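Local coordinates for protein CTP:phosphocholine Cytidylyltransferase (Streptococcus pneumoniae, PDB 1JYK) that transfers the cytidylyl group of CTP to phosphocholine, probably yielding CDP-choline and pyrophosphate, at residues Val114-Ala119 and Lys192-Ile197. Numbering follows the deposited sequence.
Sequences VKEELA and KIVSFI
Lys115 lies across Val194 and Ile197 of helix 187-201, the lysine and valine side chains crossing at about a right angle. From CB the lysine chain sets out toward the helix, its CG lodged between the backbone N and the carbonyl carbon (chi1 67°). It then runs extended through CG to CD, which rests against the CG2 methyl of Ile197 at 4.1 Å, and on through CE. A final bend (chi4 85°) swings NZ toward Glu116, 4.0 Å from Val194 CG1. NZ is gripped by two acids: Glu116 OE2, 2.6 Å away and met nearly along its C-O axis, and Asp198, one residue beyond the helical segment 192-197. The second salt bridge ties the loop to the helix by charge. Glu116 starts away from the helix, but its chain, bent at CG, brings OE2 to 3.8 Å from Val194 CG1. Val194 thus wedges into the bend of the loop, with CG1 touching both members of the ion pair, Lys115 NZ and Glu116 OE2, and CG2 in van der Waals contact with Lys115 O at 3.3 Å; the same oxygen accepts the backbone hydrogen bond from Leu118 N. At the inner end Leu118 crosses Ile193 at about a right angle, its CD2 meeting Ile193 CG2 at 3.6 Å. Leu111 of helix 108-112 also touches Leu118, while Phe108 and Tyr112 of the same helix touch Ile197, so the apolar contacts of Leu118 and Ile197 extend to helix 108-112. The arrangement is a loop-on-helix contact within the nucleotidyltransferase fold: the connection from helix 108-112 to strand 121-125 of the mixed sheet packs on helix 187-201, which follows strand 182-185, the antiparallel neighbour of 121-125.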
ATOM      1  N   VAL A 114       9.496   8.747   3.856  1.00 16.06           N
ATOM      2  CA  VAL A 114       9.127   8.403   5.229  1.00 16.61           C
ATOM      3  C   VAL A 114       9.818   7.119   5.681  1.00 16.50           C
ATOM      4  O   VAL A 114       9.333   6.419   6.571  1.00 16.31           O
ATOM      5  CB  VAL A 114       7.586   8.223   5.372  1.00 16.27           C
ATOM      6  CG1 VAL A 114       6.890   9.562   5.195  1.00 16.00           C
ATOM      7  CG2 VAL A 114       7.071   7.221   4.342  1.00 15.96           C
ATOM      8  N   LYS A 115      10.972   6.829   5.085  1.00 17.34           N
ATOM      9  CA  LYS A 115      11.696   5.608   5.403  1.00 16.63           C
ATOM     10  C   LYS A 115      11.936   5.369   6.884  1.00 17.24           C
ATOM     11  O   LYS A 115      11.865   4.231   7.347  1.00 17.34           O
ATOM     12  CB  LYS A 115      13.030   5.565   4.649  1.00 17.37           C
ATOM     13  CG  LYS A 115      14.056   6.603   5.077  1.00 17.59           C
ATOM     14  CD  LYS A 115      15.158   6.706   4.029  1.00 18.43           C
ATOM     15  CE  LYS A 115      16.221   7.715   4.426  1.00 17.96           C
ATOM     16  NZ  LYS A 115      17.233   7.103   5.317  1.00 19.38           N
ATOM     17  N   GLU A 116      12.206   6.425   7.637  1.00 18.25           N
ATOM     18  CA  GLU A 116      12.464   6.243   9.059  1.00 20.42           C
ATOM     19  C   GLU A 116      11.196   5.927   9.858  1.00 20.26           C
ATOM     20  O   GLU A 116      11.259   5.652  11.053  1.00 22.04           O
ATOM     21  CB  GLU A 116      13.171   7.479   9.625  1.00 23.26           C
ATOM     22  CG  GLU A 116      14.444   7.888   8.846  1.00 30.07           C
ATOM     23  CD  GLU A 116      15.488   6.765   8.715  1.00 33.17           C
ATOM     24  OE1 GLU A 116      15.556   5.885   9.600  1.00 34.55           O
ATOM     25  OE2 GLU A 116      16.250   6.761   7.723  1.00 34.79           O
ATOM     26  N   GLU A 117      10.049   5.947   9.190  1.00 20.04           N
ATOM     27  CA  GLU A 117       8.773   5.654   9.838  1.00 20.14           C
ATOM     28  C   GLU A 117       8.310   4.235   9.521  1.00 20.15           C
ATOM     29  O   GLU A 117       7.277   3.788  10.013  1.00 19.96           O
ATOM     30  CB  GLU A 117       7.707   6.634   9.351  1.00 21.22           C
ATOM     31  CG  GLU A 117       8.084   8.088   9.525  1.00 25.92           C
ATOM     32  CD  GLU A 117       7.669   8.631  10.880  1.00 29.27           C
ATOM     33  OE1 GLU A 117       7.117   7.860  11.694  1.00 31.02           O
ATOM     34  OE2 GLU A 117       7.891   9.835  11.130  1.00 33.52           O
ATOM     35  N   LEU A 118       9.076   3.528   8.699  1.00 19.82           N
ATOM     36  CA  LEU A 118       8.703   2.180   8.294  1.00 19.59           C
ATOM     37  C   LEU A 118       8.539   1.160   9.419  1.00 19.70           C
ATOM     38  O   LEU A 118       7.626   0.328   9.374  1.00 20.48           O
ATOM     39  CB  LEU A 118       9.703   1.649   7.265  1.00 18.76           C
ATOM     40  CG  LEU A 118       9.289   0.365   6.536  1.00 18.30           C
ATOM     41  CD1 LEU A 118       7.918   0.529   5.885  1.00 17.53           C
ATOM     42  CD2 LEU A 118      10.337   0.043   5.488  1.00 17.07           C
ATOM     43  N   ALA A 119       9.412   1.221  10.419  1.00 20.19           N
ATOM     44  CA  ALA A 119       9.367   0.280  11.539  1.00 20.06           C
ATOM     45  C   ALA A 119       8.004   0.184  12.218  1.00 19.70           C
ATOM     46  O   ALA A 119       7.456   1.187  12.677  1.00 19.70           O
ATOM     47  CB  ALA A 119      10.430   0.646  12.567  1.00 21.87           C
ATOM     48  N   LYS A 192      16.475  -3.268   7.844  1.00 21.32           N
ATOM     49  CA  LYS A 192      17.171  -3.815   6.686  1.00 21.36           C
ATOM     50  C   LYS A 192      16.688  -3.128   5.417  1.00 18.96           C
ATOM     51  O   LYS A 192      17.486  -2.759   4.559  1.00 19.03           O
ATOM     52  CB  LYS A 192      16.927  -5.324   6.576  1.00 23.45           C
ATOM     53  CG  LYS A 192      17.605  -6.131   7.670  1.00 27.07           C
ATOM     54  CD  LYS A 192      17.601  -7.614   7.344  1.00 30.43           C
ATOM     55  CE  LYS A 192      18.925  -8.254   7.708  1.00 31.32           C
ATOM     56  NZ  LYS A 192      18.835  -9.737   7.696  1.00 32.39           N
ATOM     57  N   ILE A 193      15.378  -2.958   5.297  1.00 17.23           N
ATOM     58  CA  ILE A 193      14.818  -2.317   4.117  1.00 16.82           C
ATOM     59  C   ILE A 193      15.303  -0.864   3.960  1.00 16.88           C
ATOM     60  O   ILE A 193      15.543  -0.408   2.842  1.00 16.01           O
ATOM     61  CB  ILE A 193      13.271  -2.364   4.156  1.00 15.98           C
ATOM     62  CG1 ILE A 193      12.804  -3.794   3.891  1.00 13.86           C
ATOM     63  CG2 ILE A 193      12.672  -1.417   3.115  1.00 13.79           C
ATOM     64  CD1 ILE A 193      11.364  -4.067   4.315  1.00 15.73           C
ATOM     65  N   VAL A 194      15.458  -0.140   5.068  1.00 16.95           N
ATOM     66  CA  VAL A 194      15.910   1.247   4.976  1.00 18.08           C
ATOM     67  C   VAL A 194      17.333   1.291   4.420  1.00 18.41           C
ATOM     68  O   VAL A 194      17.673   2.165   3.619  1.00 17.77           O
ATOM     69  CB  VAL A 194      15.865   1.967   6.349  1.00 18.28           C
ATOM     70  CG1 VAL A 194      16.580   3.313   6.259  1.00 18.11           C
ATOM     71  CG2 VAL A 194      14.412   2.175   6.784  1.00 18.32           C
ATOM     72  N   SER A 195      18.160   0.341   4.837  1.00 19.02           N
ATOM     73  CA  SER A 195      19.529   0.292   4.346  1.00 19.83           C
ATOM     74  C   SER A 195      19.514   0.021   2.836  1.00 18.71           C
ATOM     75  O   SER A 195      20.322   0.580   2.085  1.00 17.39           O
ATOM     76  CB  SER A 195      20.316  -0.789   5.089  1.00 19.95           C
ATOM     77  OG  SER A 195      20.048  -2.073   4.557  1.00 23.70           O
ATOM     78  N   PHE A 196      18.591  -0.828   2.390  1.00 19.00           N
ATOM     79  CA  PHE A 196      18.470  -1.138   0.968  1.00 18.50           C
ATOM     80  C   PHE A 196      17.971   0.103   0.233  1.00 17.77           C
ATOM     81  O   PHE A 196      18.375   0.378  -0.902  1.00 17.34           O
ATOM     82  CB  PHE A 196      17.475  -2.283   0.737  1.00 17.97           C
ATOM     83  CG  PHE A 196      17.853  -3.568   1.413  1.00 19.90           C
ATOM     84  CD1 PHE A 196      16.869  -4.456   1.835  1.00 20.17           C
ATOM     85  CD2 PHE A 196      19.190  -3.893   1.637  1.00 20.74           C
ATOM     86  CE1 PHE A 196      17.207  -5.652   2.474  1.00 20.54           C
ATOM     87  CE2 PHE A 196      19.540  -5.082   2.274  1.00 20.66           C
ATOM     88  CZ  PHE A 196      18.544  -5.964   2.695  1.00 22.03           C
ATOM     89  N   ILE A 197      17.086   0.847   0.889  1.00 17.79           N
ATOM     90  CA  ILE A 197      16.527   2.062   0.311  1.00 16.73           C
ATOM     91  C   ILE A 197      17.631   3.108   0.153  1.00 16.01           C
ATOM     92  O   ILE A 197      17.767   3.718  -0.910  1.00 15.96           O
ATOM     93  CB  ILE A 197      15.402   2.640   1.207  1.00 16.62           C
ATOM     94  CG1 ILE A 197      14.122   1.809   1.030  1.00 14.74           C
ATOM     95  CG2 ILE A 197      15.169   4.113   0.871  1.00 13.84           C
ATOM     96  CD1 ILE A 197      13.024   2.132   2.032  1.00 15.16           C
TER